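Local coordinates for uncharacterized protein (PDB 5VJ4) that is of unknown function but is a putative surface lipoprotein of a relapsing fever spirochete, perhaps able to bind lipid, at residues I124-Q128 with D190-K194; M234-Y238 with F266-N271; E321-I326 with M342-Y348. One frame throughout, in Å; residues are numbered along the deposited sequence.

Contact 1: residues I124-Q128 with D190-K194; sequences ISYIQ and DGLVK. With SO4 (sulfate ion), chain C.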
ATOM      1  N   ILE A 124     -16.451 -15.425 -16.236  1.00 56.90           N
ATOM      2  CA  ILE A 124     -16.799 -15.874 -14.895  1.00 56.67           C
ATOM      3  C   ILE A 124     -15.590 -16.540 -14.218  1.00 58.51           C
ATOM      4  O   ILE A 124     -15.282 -16.244 -13.078  1.00 56.73           O
ATOM      5  CB  ILE A 124     -18.030 -16.788 -14.923  1.00 51.50           C
ATOM      6  CG1 ILE A 124     -19.255 -15.974 -15.348  1.00 53.80           C
ATOM      7  CG2 ILE A 124     -18.283 -17.389 -13.565  1.00 50.33           C
ATOM      8  CD1 ILE A 124     -19.854 -15.095 -14.275  1.00 55.65           C
ATOM      9  N   SER A 125     -14.863 -17.376 -14.944  1.00 50.43           N
ATOM     10  CA  SER A 125     -13.691 -17.971 -14.366  1.00 49.07           C
ATOM     11  C   SER A 125     -12.670 -16.907 -13.961  1.00 58.93           C
ATOM     12  O   SER A 125     -12.032 -17.013 -12.907  1.00 79.94           O
ATOM     13  CB  SER A 125     -13.063 -18.963 -15.309  1.00 49.03           C
ATOM     14  OG  SER A 125     -11.761 -19.267 -14.843  1.00 64.69           O
ATOM     15  N   TYR A 126     -12.533 -15.883 -14.790  1.00 59.87           N
ATOM     16  CA  TYR A 126     -11.638 -14.763 -14.493  1.00 60.61           C
ATOM     17  C   TYR A 126     -12.002 -14.021 -13.193  1.00 58.26           C
ATOM     18  O   TYR A 126     -11.219 -14.068 -12.250  1.00 57.78           O
ATOM     19  CB  TYR A 126     -11.624 -13.812 -15.664  1.00 50.92           C
ATOM     20  CG  TYR A 126     -10.724 -12.632 -15.512  1.00 60.35           C
ATOM     21  CD1 TYR A 126      -9.342 -12.763 -15.690  1.00 58.43           C
ATOM     22  CD2 TYR A 126     -11.259 -11.350 -15.261  1.00 62.75           C
ATOM     23  CE1 TYR A 126      -8.510 -11.652 -15.590  1.00 61.12           C
ATOM     24  CE2 TYR A 126     -10.443 -10.232 -15.171  1.00 43.62           C
ATOM     25  CZ  TYR A 126      -9.072 -10.392 -15.317  1.00 58.69           C
ATOM     26  OH  TYR A 126      -8.266  -9.296 -15.186  1.00 71.70           O
ATOM     27  N   ILE A 127     -13.172 -13.373 -13.123  1.00 40.14           N
ATOM     28  CA  ILE A 127     -13.524 -12.681 -11.897  1.00 53.03           C
ATOM     29  C   ILE A 127     -13.674 -13.608 -10.706  1.00 61.67           C
ATOM     30  O   ILE A 127     -13.786 -13.145  -9.575  1.00 73.16           O
ATOM     31  CB  ILE A 127     -14.763 -11.798 -12.006  1.00 50.14           C
ATOM     32  CG1 ILE A 127     -15.977 -12.630 -12.379  1.00 52.06           C
ATOM     33  CG2 ILE A 127     -14.498 -10.677 -12.984  1.00 65.13           C
ATOM     34  CD1 ILE A 127     -17.260 -11.831 -12.315  1.00 62.29           C
ATOM     35  N   GLN A 128     -13.662 -14.909 -10.953  1.00 60.29           N
ATOM     36  CA  GLN A 128     -13.794 -15.860  -9.859  1.00 68.52           C
ATOM     37  C   GLN A 128     -12.598 -15.767  -8.906  1.00 65.22           C
ATOM     38  O   GLN A 128     -12.751 -15.889  -7.695  1.00 56.24           O
ATOM     39  CB  GLN A 128     -13.888 -17.268 -10.404  1.00 71.65           C
ATOM     40  CG  GLN A 128     -14.629 -18.253  -9.527  1.00 67.58           C
ATOM     41  CD  GLN A 128     -14.238 -19.667  -9.863  1.00 66.10           C
ATOM     42  OE1 GLN A 128     -14.190 -20.070 -11.033  1.00 71.20           O
ATOM     43  NE2 GLN A 128     -13.921 -20.425  -8.842  1.00 81.28           N
ATOM     44  N   ASP A 190      -5.060  -7.157 -12.807  1.00 46.42           N
ATOM     45  CA  ASP A 190      -5.805  -8.413 -12.554  1.00 47.15           C
ATOM     46  C   ASP A 190      -6.283  -8.470 -11.111  1.00 47.10           C
ATOM     47  O   ASP A 190      -7.492  -8.596 -10.843  1.00 55.09           O
ATOM     48  CB  ASP A 190      -4.960  -9.654 -12.855  1.00 54.25           C
ATOM     49  CG  ASP A 190      -4.928 -10.010 -14.344  1.00 75.04           C
ATOM     50  OD1 ASP A 190      -5.791  -9.519 -15.106  1.00 57.08           O
ATOM     51  OD2 ASP A 190      -4.028 -10.788 -14.752  1.00 99.01           O
ATOM     52  N   GLY A 191      -5.342  -8.287 -10.191  1.00 39.14           N
ATOM     53  CA  GLY A 191      -5.648  -8.338  -8.772  1.00 35.65           C
ATOM     54  C   GLY A 191      -6.769  -7.413  -8.426  1.00 39.49           C
ATOM     55  O   GLY A 191      -7.722  -7.809  -7.756  1.00 55.40           O
ATOM     56  N   LEU A 192      -6.675  -6.178  -8.917  1.00 49.69           N
ATOM     57  CA  LEU A 192      -7.646  -5.155  -8.546  1.00 47.91           C
ATOM     58  C   LEU A 192      -9.016  -5.528  -9.079  1.00 55.76           C
ATOM     59  O   LEU A 192     -10.020  -5.420  -8.359  1.00 50.37           O
ATOM     60  CB  LEU A 192      -7.202  -3.793  -9.032  1.00 44.32           C
ATOM     61  CG  LEU A 192      -6.003  -3.188  -8.285  1.00 42.24           C
ATOM     62  CD1 LEU A 192      -5.361  -2.152  -9.164  1.00 57.60           C
ATOM     63  CD2 LEU A 192      -6.398  -2.565  -6.982  1.00 35.75           C
ATOM     64  N   VAL A 193      -9.042  -6.026 -10.312  1.00 48.60           N
ATOM     65  CA  VAL A 193     -10.281  -6.493 -10.899  1.00 50.42           C
ATOM     66  C   VAL A 193     -10.854  -7.639 -10.085  1.00 64.27           C
ATOM     67  O   VAL A 193     -12.030  -7.564  -9.664  1.00 48.99           O
ATOM     68  CB  VAL A 193     -10.122  -6.858 -12.376  1.00 52.62           C
ATOM     69  CG1 VAL A 193     -11.456  -7.340 -12.965  1.00 49.21           C
ATOM     70  CG2 VAL A 193      -9.620  -5.643 -13.136  1.00 43.21           C
ATOM     71  N   LYS A 194     -10.031  -8.658  -9.812  1.00 48.05           N
ATOM     72  CA  LYS A 194     -10.511  -9.786  -8.992  1.00 39.18           C
ATOM     73  C   LYS A 194     -11.047  -9.295  -7.650  1.00 48.15           C
ATOM     74  O   LYS A 194     -12.047  -9.819  -7.166  1.00 62.51           O
ATOM     75  CB  LYS A 194      -9.468 -10.877  -8.849  1.00 41.66           C
ATOM     76  CG  LYS A 194      -9.171 -11.596 -10.175  1.00 46.05           C
ATOM     77  CD  LYS A 194      -7.698 -11.948 -10.317  1.00 57.73           C
ATOM     78  CE  LYS A 194      -7.455 -13.295 -10.999  1.00 88.32           C
ATOM     79  NZ  LYS A 194      -7.836 -13.377 -12.436  1.00 74.14           N
TER
HETATM   80  S   SO4 C 501     -13.494 -24.429 -10.838  1.00 67.78           S
HETATM   81  O1  SO4 C 501     -13.042 -23.234 -10.099  1.00106.36           O
HETATM   82  O2  SO4 C 501     -14.668 -24.078 -11.664  1.00 81.36           O
HETATM   83  O3  SO4 C 501     -12.434 -24.817 -11.766  1.00 56.14           O
HETATM   84  O4  SO4 C 501     -13.822 -25.524  -9.877  1.00 80.47           O
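Tyr126 lays its ring across the 190-194 helix and is met there by Asp190, Val193 and Lys194, which lie within about one helical turn. Its OH donates to Asp190 OD1 at 2.5 Å, the oxygen lying at the ring edge and the carboxylate turned steeply against the ring. Beside the CD1-CE1 side of the ring, the bent chain of Lys194 places NZ 4.1 Å from the ring centroid, 33° off the normal, an off-centre cation-pi contact; the same NZ gives a weak hydrogen bond to Tyr126 O at 3.5 Å. Val193 CG1 closes on Tyr126 CE2 at 3.8 Å, a compact branched contact for the apolar flank. Tyrosine suits the place because it joins a greasy ring to a polar end. The ring reaches across because CG stands opposite the backbone N (chi1 -179°).

In the second shell, Lys163 forms a salt bridge with Asp190 OD1, which probably keeps the carboxylate charged and fixes it for the phenol. Away from this pair, Gln128 NE2 donates to O1 of a sulfate, probably from the crystallisation liquor, at 3.2 Å. The two short segments cross at 95°, with helix 145-171 against Tyr126 and Ile127; helix 118-128 also packs on helix 133-141, and helix 176-201 on helix 263-301.

Contact 2: residues M234-Y238 with F266-N271; sequences MDDIY and FNNVLN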
HETATM    1  N   MSE A 234       6.567   5.526 -18.156  1.00 65.16           N
HETATM    2  CA  MSE A 234       6.451   4.575 -17.025  1.00 71.53           C
HETATM    3  C   MSE A 234       7.108   5.021 -15.737  1.00 59.15           C
HETATM    4  O   MSE A 234       6.682   4.606 -14.659  1.00 60.42           O
HETATM    5  CB  MSE A 234       6.982   3.190 -17.359  1.00 62.93           C
HETATM    6  CG  MSE A 234       6.564   2.789 -18.759  1.00 96.53           C
HETATM    7 SE   MSE A 234       6.948   0.871 -19.019  1.00 84.63          SE
HETATM    8  CE  MSE A 234       7.210   0.965 -20.968  1.00123.39           C
ATOM      9  N   ASP A 235       8.125   5.873 -15.811  1.00 53.82           N
ATOM     10  CA  ASP A 235       8.783   6.342 -14.592  1.00 58.94           C
ATOM     11  C   ASP A 235       7.954   7.406 -13.844  1.00 65.09           C
ATOM     12  O   ASP A 235       8.394   7.937 -12.826  1.00 66.20           O
ATOM     13  CB  ASP A 235      10.196   6.862 -14.891  1.00102.97           C
ATOM     14  CG  ASP A 235      11.154   5.760 -15.347  1.00115.97           C
ATOM     15  OD1 ASP A 235      10.933   4.580 -14.987  1.00 83.30           O
ATOM     16  OD2 ASP A 235      12.136   6.087 -16.060  1.00100.27           O
ATOM     17  N   ASP A 236       6.765   7.724 -14.354  1.00 50.25           N
ATOM     18  CA  ASP A 236       5.866   8.609 -13.659  1.00 57.31           C
ATOM     19  C   ASP A 236       4.523   7.926 -13.523  1.00 73.09           C
ATOM     20  O   ASP A 236       4.029   7.316 -14.482  1.00 62.86           O
ATOM     21  CB  ASP A 236       5.712   9.928 -14.429  1.00 70.33           C
ATOM     22  CG  ASP A 236       5.211  11.081 -13.551  1.00 90.56           C
ATOM     23  OD1 ASP A 236       5.360  11.055 -12.300  1.00 97.69           O
ATOM     24  OD2 ASP A 236       4.674  12.035 -14.141  1.00134.34           O
ATOM     25  N   ILE A 237       3.921   8.033 -12.346  1.00 67.60           N
ATOM     26  CA  ILE A 237       2.620   7.419 -12.168  1.00 64.96           C
ATOM     27  C   ILE A 237       1.613   7.989 -13.183  1.00 56.48           C
ATOM     28  O   ILE A 237       0.829   7.232 -13.753  1.00 57.01           O
ATOM     29  CB  ILE A 237       2.128   7.449 -10.713  1.00 56.41           C
ATOM     30  CG1 ILE A 237       1.821   8.872 -10.289  1.00 66.79           C
ATOM     31  CG2 ILE A 237       3.139   6.800  -9.762  1.00 53.29           C
ATOM     32  CD1 ILE A 237       0.337   9.151 -10.298  1.00 73.04           C
ATOM     33  N   TYR A 238       1.684   9.288 -13.479  1.00 53.01           N
ATOM     34  CA  TYR A 238       0.745   9.871 -14.473  1.00 55.24           C
ATOM     35  C   TYR A 238       0.927   9.250 -15.859  1.00 59.84           C
ATOM     36  O   TYR A 238       0.063   9.388 -16.712  1.00 74.14           O
ATOM     37  CB  TYR A 238       0.887  11.390 -14.598  1.00 55.45           C
ATOM     38  CG  TYR A 238       0.408  12.240 -13.435  1.00 56.13           C
ATOM     39  CD1 TYR A 238       1.102  12.274 -12.210  1.00 61.46           C
ATOM     40  CD2 TYR A 238      -0.723  13.032 -13.562  1.00 51.67           C
ATOM     41  CE1 TYR A 238       0.649  13.065 -11.143  1.00 53.48           C
ATOM     42  CE2 TYR A 238      -1.179  13.832 -12.504  1.00 37.04           C
ATOM     43  CZ  TYR A 238      -0.493  13.857 -11.314  1.00 45.76           C
ATOM     44  OH  TYR A 238      -0.963  14.666 -10.295  1.00 58.36           O
ATOM     45  N   PHE A 266       1.793  16.505  -2.990  1.00 72.52           N
ATOM     46  CA  PHE A 266       0.706  15.643  -3.414  1.00 62.32           C
ATOM     47  C   PHE A 266       1.253  14.613  -4.377  1.00 72.32           C
ATOM     48  O   PHE A 266       1.034  13.414  -4.200  1.00 80.45           O
ATOM     49  CB  PHE A 266      -0.373  16.474  -4.084  1.00 49.74           C
ATOM     50  CG  PHE A 266      -1.448  15.678  -4.742  1.00 53.05           C
ATOM     51  CD1 PHE A 266      -2.440  15.038  -3.979  1.00 65.17           C
ATOM     52  CD2 PHE A 266      -1.512  15.592  -6.136  1.00 59.92           C
ATOM     53  CE1 PHE A 266      -3.466  14.315  -4.593  1.00 51.21           C
ATOM     54  CE2 PHE A 266      -2.536  14.864  -6.758  1.00 58.16           C
ATOM     55  CZ  PHE A 266      -3.516  14.230  -5.986  1.00 55.95           C
ATOM     56  N   ASN A 267       1.994  15.078  -5.374  1.00 49.04           N
ATOM     57  CA  ASN A 267       2.585  14.148  -6.303  1.00 47.76           C
ATOM     58  C   ASN A 267       3.577  13.164  -5.703  1.00 57.60           C
ATOM     59  O   ASN A 267       3.686  12.042  -6.208  1.00 52.23           O
ATOM     60  CB  ASN A 267       3.163  14.867  -7.498  1.00 40.33           C
ATOM     61  CG  ASN A 267       2.088  15.369  -8.443  1.00 66.55           C
ATOM     62  OD1 ASN A 267       2.346  16.195  -9.306  1.00 87.11           O
ATOM     63  ND2 ASN A 267       0.871  14.859  -8.291  1.00 81.22           N
ATOM     64  N   ASN A 268       4.266  13.558  -4.619  1.00 50.58           N
ATOM     65  CA  ASN A 268       5.212  12.645  -4.026  1.00 68.04           C
ATOM     66  C   ASN A 268       4.551  11.438  -3.375  1.00 73.93           C
ATOM     67  O   ASN A 268       5.047  10.306  -3.504  1.00 63.74           O
ATOM     68  CB  ASN A 268       6.216  13.290  -3.070  1.00 86.53           C
ATOM     69  CG  ASN A 268       7.286  12.272  -2.600  1.00122.16           C
ATOM     70  OD1 ASN A 268       7.885  12.390  -1.527  1.00 82.11           O
ATOM     71  ND2 ASN A 268       7.500  11.230  -3.408  1.00113.04           N
ATOM     72  N   VAL A 269       3.428  11.652  -2.705  1.00 62.22           N
ATOM     73  CA  VAL A 269       2.744  10.484  -2.117  1.00 66.05           C
ATOM     74  C   VAL A 269       2.241   9.545  -3.198  1.00 63.81           C
ATOM     75  O   VAL A 269       2.353   8.322  -3.050  1.00 59.49           O
ATOM     76  CB  VAL A 269       1.666  10.797  -1.068  1.00 48.22           C
ATOM     77  CG1 VAL A 269       2.271  11.562   0.073  1.00 65.54           C
ATOM     78  CG2 VAL A 269       0.683  11.725  -1.644  1.00 72.95           C
ATOM     79  N   LEU A 270       1.766  10.106  -4.308  1.00 47.40           N
ATOM     80  CA  LEU A 270       1.344   9.256  -5.408  1.00 50.92           C
ATOM     81  C   LEU A 270       2.488   8.378  -5.870  1.00 56.76           C
ATOM     82  O   LEU A 270       2.324   7.187  -6.026  1.00 65.64           O
ATOM     83  CB  LEU A 270       0.836  10.075  -6.562  1.00 41.05           C
ATOM     84  CG  LEU A 270      -0.369  10.989  -6.366  1.00 45.75           C
ATOM     85  CD1 LEU A 270      -0.934  11.401  -7.713  1.00 35.73           C
ATOM     86  CD2 LEU A 270      -1.477  10.378  -5.546  1.00 49.94           C
ATOM     87  N   ASN A 271       3.655   8.982  -6.051  1.00 61.02           N
ATOM     88  CA  ASN A 271       4.795   8.231  -6.487  1.00 67.48           C
ATOM     89  C   ASN A 271       5.307   7.237  -5.483  1.00 62.04           C
ATOM     90  O   ASN A 271       5.835   6.188  -5.859  1.00 56.73           O
ATOM     91  CB  ASN A 271       5.901   9.115  -7.034  1.00 56.28           C
ATOM     92  CG  ASN A 271       5.801   9.252  -8.565  1.00117.72           C
ATOM     93  OD1 ASN A 271       6.454   8.510  -9.298  1.00119.29           O
ATOM     94  ND2 ASN A 271       4.933  10.159  -9.051  1.00 67.76           N
TER
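Ile237 and Leu270 form the tight, buried side of this contact, CD1 to CD1 at 3.7 Å, with the two side chains crossing at about a right angle. Ile237 holds CG1 between its backbone N and carbonyl carbon (chi1 68°), from where the branch reaches the helix while CG2 lies against the Asn271 amide. Branched aliphatic residues suit the buried, mainly apolar patch between loop and helix, and Leu270 CD1 also comes within 4.1 Å of Tyr238 CE1. Beside them, Tyr238 directs its OH to the helix, where Asn267 ND2 donates to it at 2.7 Å. The amide nitrogen stands at the ring edge, and the hydroxyl lies 22° out of the amide plane. Lys263 NZ bonds both to Tyr238 OH and to Asn267 OD1, tying the phenol and the amide together.

In this all-helical fold, residues 234-238 belong to the connection between helices 224-229 and 243-256, folded back on the first turns of the long helix 263-301. Ile249 of helix 243-256 packs on Tyr238, Phe266 and Leu270, extending the apolar side.

The Asp236 side is looser and more polar, both residues there being partly exposed: Asn271 ND2 makes a weak bond to Asp236 OD1 at 3.4 Å, with amide and carboxylate nearly coplanar. Here the second subunit approaches, Arg188 of that chain donating to Asn271 O, while Asp235 OD1 pairs with Arg181 of its own chain.

Contact 3: residues E321-I326 with M342-Y348; sequences EYYSNI and MTDGDKY. With SO4 (sulfate ion), chain G.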
ATOM      1  N   GLU A 321     -16.998  15.555   5.816  1.00 74.32           N
ATOM      2  CA  GLU A 321     -16.238  14.482   6.485  1.00 68.00           C
ATOM      3  C   GLU A 321     -15.326  13.738   5.517  1.00 71.77           C
ATOM      4  O   GLU A 321     -14.179  13.457   5.846  1.00 71.64           O
ATOM      5  CB  GLU A 321     -17.163  13.477   7.180  1.00 69.46           C
ATOM      6  CG  GLU A 321     -18.045  14.005   8.298  1.00 66.26           C
ATOM      7  CD  GLU A 321     -18.997  12.949   8.849  1.00111.48           C
ATOM      8  OE1 GLU A 321     -18.756  11.734   8.646  1.00103.75           O
ATOM      9  OE2 GLU A 321     -19.988  13.330   9.506  1.00124.79           O
ATOM     10  N   TYR A 322     -15.827  13.442   4.317  1.00 63.18           N
ATOM     11  CA  TYR A 322     -15.028  12.703   3.335  1.00 69.29           C
ATOM     12  C   TYR A 322     -13.835  13.525   2.845  1.00 74.56           C
ATOM     13  O   TYR A 322     -12.695  13.107   3.021  1.00 73.36           O
ATOM     14  CB  TYR A 322     -15.888  12.185   2.156  1.00 54.60           C
ATOM     15  CG  TYR A 322     -15.139  11.288   1.213  1.00 41.12           C
ATOM     16  CD1 TYR A 322     -14.360  10.215   1.704  1.00 51.31           C
ATOM     17  CD2 TYR A 322     -15.180  11.503  -0.168  1.00 37.63           C
ATOM     18  CE1 TYR A 322     -13.621   9.400   0.838  1.00 47.51           C
ATOM     19  CE2 TYR A 322     -14.441  10.680  -1.046  1.00 45.82           C
ATOM     20  CZ  TYR A 322     -13.662   9.637  -0.529  1.00 54.05           C
ATOM     21  OH  TYR A 322     -12.942   8.812  -1.358  1.00 63.40           O
ATOM     22  N   TYR A 323     -14.106  14.692   2.254  1.00 71.00           N
ATOM     23  CA  TYR A 323     -13.059  15.622   1.819  1.00 66.27           C
ATOM     24  C   TYR A 323     -11.995  15.855   2.904  1.00 64.38           C
ATOM     25  O   TYR A 323     -10.794  15.844   2.632  1.00 67.65           O
ATOM     26  CB  TYR A 323     -13.674  16.930   1.382  1.00 48.32           C
ATOM     27  CG  TYR A 323     -14.264  16.941  -0.025  1.00 60.86           C
ATOM     28  CD1 TYR A 323     -14.633  15.759  -0.696  1.00 52.64           C
ATOM     29  CD2 TYR A 323     -14.485  18.163  -0.669  1.00 64.70           C
ATOM     30  CE1 TYR A 323     -15.184  15.813  -1.982  1.00 68.57           C
ATOM     31  CE2 TYR A 323     -15.020  18.229  -1.947  1.00 69.41           C
ATOM     32  CZ  TYR A 323     -15.378  17.069  -2.599  1.00 71.37           C
ATOM     33  OH  TYR A 323     -15.912  17.194  -3.865  1.00 74.56           O
ATOM     34  N   SER A 324     -12.439  15.973   4.143  1.00 62.36           N
ATOM     35  CA  SER A 324     -11.519  16.053   5.271  1.00 76.25           C
ATOM     36  C   SER A 324     -10.652  14.802   5.414  1.00 70.60           C
ATOM     37  O   SER A 324      -9.450  14.917   5.660  1.00 84.54           O
ATOM     38  CB  SER A 324     -12.272  16.367   6.572  1.00 84.74           C
ATOM     39  OG  SER A 324     -11.544  15.935   7.704  1.00 88.93           O
ATOM     40  N   ASN A 325     -11.249  13.617   5.265  1.00 76.59           N
ATOM     41  CA  ASN A 325     -10.479  12.367   5.315  1.00 56.30           C
ATOM     42  C   ASN A 325      -9.380  12.392   4.254  1.00 58.46           C
ATOM     43  O   ASN A 325      -8.264  11.946   4.524  1.00 73.21           O
ATOM     44  CB  ASN A 325     -11.377  11.135   5.118  1.00 61.54           C
ATOM     45  CG  ASN A 325     -12.066  10.668   6.395  1.00 60.59           C
ATOM     46  OD1 ASN A 325     -12.300  11.434   7.303  1.00 87.04           O
ATOM     47  ND2 ASN A 325     -12.412   9.396   6.446  1.00 68.48           N
ATOM     48  N   ILE A 326      -9.686  12.939   3.069  1.00 48.72           N
ATOM     49  CA  ILE A 326      -8.726  12.948   1.966  1.00 55.93           C
ATOM     50  C   ILE A 326      -7.520  13.820   2.338  1.00 69.92           C
ATOM     51  O   ILE A 326      -6.380  13.340   2.376  1.00 75.78           O
ATOM     52  CB  ILE A 326      -9.357  13.391   0.634  1.00 54.05           C
ATOM     53  CG1 ILE A 326     -10.564  12.531   0.280  1.00 56.38           C
ATOM     54  CG2 ILE A 326      -8.345  13.296  -0.493  1.00 48.01           C
ATOM     55  CD1 ILE A 326     -11.288  12.985  -0.982  1.00 64.00           C
HETATM   56  N   MSE A 342      -5.589   6.459   2.742  1.00 57.30           N
HETATM   57  CA  MSE A 342      -6.853   5.846   3.121  1.00 59.36           C
HETATM   58  C   MSE A 342      -7.915   6.850   3.407  1.00 71.52           C
HETATM   59  O   MSE A 342      -7.855   7.543   4.423  1.00 68.90           O
HETATM   60  CB  MSE A 342      -6.597   4.993   4.344  1.00 73.76           C
HETATM   61  CG  MSE A 342      -6.054   3.616   3.961  1.00 90.26           C
HETATM   62 SE   MSE A 342      -5.604   2.824   5.715  1.00194.30          SE
HETATM   63  CE  MSE A 342      -4.854   4.320   6.790  1.00113.55           C
ATOM     64  N   THR A 343      -8.908   6.923   2.517  1.00 75.08           N
ATOM     65  CA  THR A 343      -9.976   7.935   2.599  1.00 67.34           C
ATOM     66  C   THR A 343     -11.272   7.447   3.283  1.00 82.55           C
ATOM     67  O   THR A 343     -12.234   8.219   3.411  1.00 78.13           O
ATOM     68  CB  THR A 343     -10.356   8.411   1.203  1.00 57.21           C
ATOM     69  OG1 THR A 343     -11.027   7.351   0.529  1.00 69.20           O
ATOM     70  CG2 THR A 343      -9.122   8.788   0.411  1.00 79.47           C
ATOM     71  N   ASP A 344     -11.289   6.174   3.708  1.00 63.28           N
ATOM     72  CA  ASP A 344     -12.491   5.506   4.230  1.00 77.77           C
ATOM     73  C   ASP A 344     -13.686   5.682   3.275  1.00 77.81           C
ATOM     74  O   ASP A 344     -14.805   6.003   3.683  1.00 80.54           O
ATOM     75  CB  ASP A 344     -12.815   5.985   5.657  1.00 76.91           C
ATOM     76  CG  ASP A 344     -13.116   4.835   6.616  1.00 90.12           C
ATOM     77  OD1 ASP A 344     -12.957   3.644   6.238  1.00104.87           O
ATOM     78  OD2 ASP A 344     -13.509   5.133   7.766  1.00107.61           O
ATOM     79  N   GLY A 345     -13.427   5.457   1.994  1.00 73.15           N
ATOM     80  CA  GLY A 345     -14.364   5.832   0.946  1.00 67.98           C
ATOM     81  C   GLY A 345     -15.569   4.918   0.837  1.00 73.83           C
ATOM     82  O   GLY A 345     -16.659   5.385   0.534  1.00 81.25           O
ATOM     83  N   ASP A 346     -15.375   3.622   1.073  1.00 72.35           N
ATOM     84  CA  ASP A 346     -16.477   2.672   1.034  1.00 75.89           C
ATOM     85  C   ASP A 346     -17.566   3.036   2.057  1.00 78.05           C
ATOM     86  O   ASP A 346     -18.752   3.135   1.710  1.00 73.93           O
ATOM     87  CB  ASP A 346     -15.974   1.234   1.226  1.00 71.89           C
ATOM     88  CG  ASP A 346     -16.982   0.197   0.772  1.00101.78           C
ATOM     89  OD1 ASP A 346     -17.954   0.528   0.039  1.00146.73           O
ATOM     90  OD2 ASP A 346     -16.800  -0.973   1.148  1.00112.21           O
ATOM     91  N   LYS A 347     -17.146   3.284   3.299  1.00 72.38           N
ATOM     92  CA  LYS A 347     -18.043   3.728   4.374  1.00 59.86           C
ATOM     93  C   LYS A 347     -18.894   4.923   3.918  1.00 74.17           C
ATOM     94  O   LYS A 347     -20.084   4.991   4.197  1.00 89.06           O
ATOM     95  CB  LYS A 347     -17.219   4.085   5.618  1.00 55.69           C
ATOM     96  CG  LYS A 347     -17.949   4.723   6.791  1.00 84.92           C
ATOM     97  CD  LYS A 347     -16.961   5.050   7.913  1.00108.70           C
ATOM     98  CE  LYS A 347     -17.638   5.334   9.248  1.00128.12           C
ATOM     99  NZ  LYS A 347     -16.738   5.114  10.419  1.00120.82           N
ATOM    100  N   TYR A 348     -18.278   5.834   3.182  1.00 57.74           N
ATOM    101  CA  TYR A 348     -18.962   7.030   2.760  1.00 58.07           C
ATOM    102  C   TYR A 348     -19.846   6.802   1.547  1.00 61.24           C
ATOM    103  O   TYR A 348     -20.854   7.501   1.377  1.00 68.80           O
ATOM    104  CB  TYR A 348     -17.967   8.211   2.619  1.00 57.70           C
ATOM    105  CG  TYR A 348     -17.616   8.809   3.986  1.00 61.75           C
ATOM    106  CD1 TYR A 348     -16.757   8.140   4.877  1.00 83.28           C
ATOM    107  CD2 TYR A 348     -18.210  10.004   4.427  1.00 66.94           C
ATOM    108  CE1 TYR A 348     -16.484   8.658   6.143  1.00 93.83           C
ATOM    109  CE2 TYR A 348     -17.932  10.540   5.686  1.00 73.00           C
ATOM    110  CZ  TYR A 348     -17.069   9.869   6.536  1.00 85.88           C
ATOM    111  OH  TYR A 348     -16.790  10.398   7.767  1.00115.01           O
TER
HETATM  112  S   SO4 G 505     -10.179   3.217   1.965  1.00164.55           S
HETATM  113  O1  SO4 G 505     -11.636   2.928   1.787  1.00114.51           O
HETATM  114  O2  SO4 G 505      -9.929   4.529   1.272  1.00 89.49           O
HETATM  115  O3  SO4 G 505      -9.288   2.170   1.364  1.00 94.25           O
HETATM  116  O4  SO4 G 505      -9.904   3.210   3.437  1.00 95.72           O
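Glu321 and Tyr348 meet through their polar ends, Tyr348 OH donating to Glu321 OE1 (2.5 Å). The acceptor uses its anti lone pair, and the carboxylate stands almost perpendicular to the ring (86°). Arg317 pairs with Glu321 OE2, so both carboxylate oxygens have partners. One turn on from Glu321, Asn325 ND2 donates to Thr343 O at 3.3 Å from well above the carbonyl plane. Tyr322 OH shares a hydrogen bond with Thr343 OG1 at 3.1 Å.

Packing fills the space between these bonds. The Tyr322 and Tyr348 rings are nearly parallel but slid apart, centroids 5.9 Å from each other, and Tyr322 CE1 reaches Gly345 CA at 3.6 Å, a close approach that suits a residue lacking a side chain. Ile326 CG1 rests on Thr343 CG2 at 4.0 Å, the threonine serving with both its branches.

Tyr322 facing Tyr348 and Ile326 facing Thr343 give the antiparallel register of a helical hairpin, with Asp344 at the N-cap position of its second helix. Gly345 N at the helix start and Thr343 N just before it (2.9 Å to O2) donate to a sulfate, probably from the crystallisation liquor, in the manner of anion binding at helix N termini.

From the N terminus, the chain first closes contact 1, bringing helix 118-128 back to helix 176-201 after 61 mostly helical residues that include helix 145-171. Contact 2 opens only later, closing a shorter loop of 27 residues around helix 243-256 and fixing the preceding connection on helix 263-301. Contact 3 follows, closing a loop of 15 residues, the end of helix 308-334 and most of the turn into helix 345-365. The three are in series, so none nests in or crosses another. Contacts 1 and 3 lie on opposite sides of the chain's centre, their own centres 26 Å apart. Helix 263-301 links the regions: it carries part of contact 2, packs on Leu192 in the 190-194 segment and on Tyr322 of contact 3.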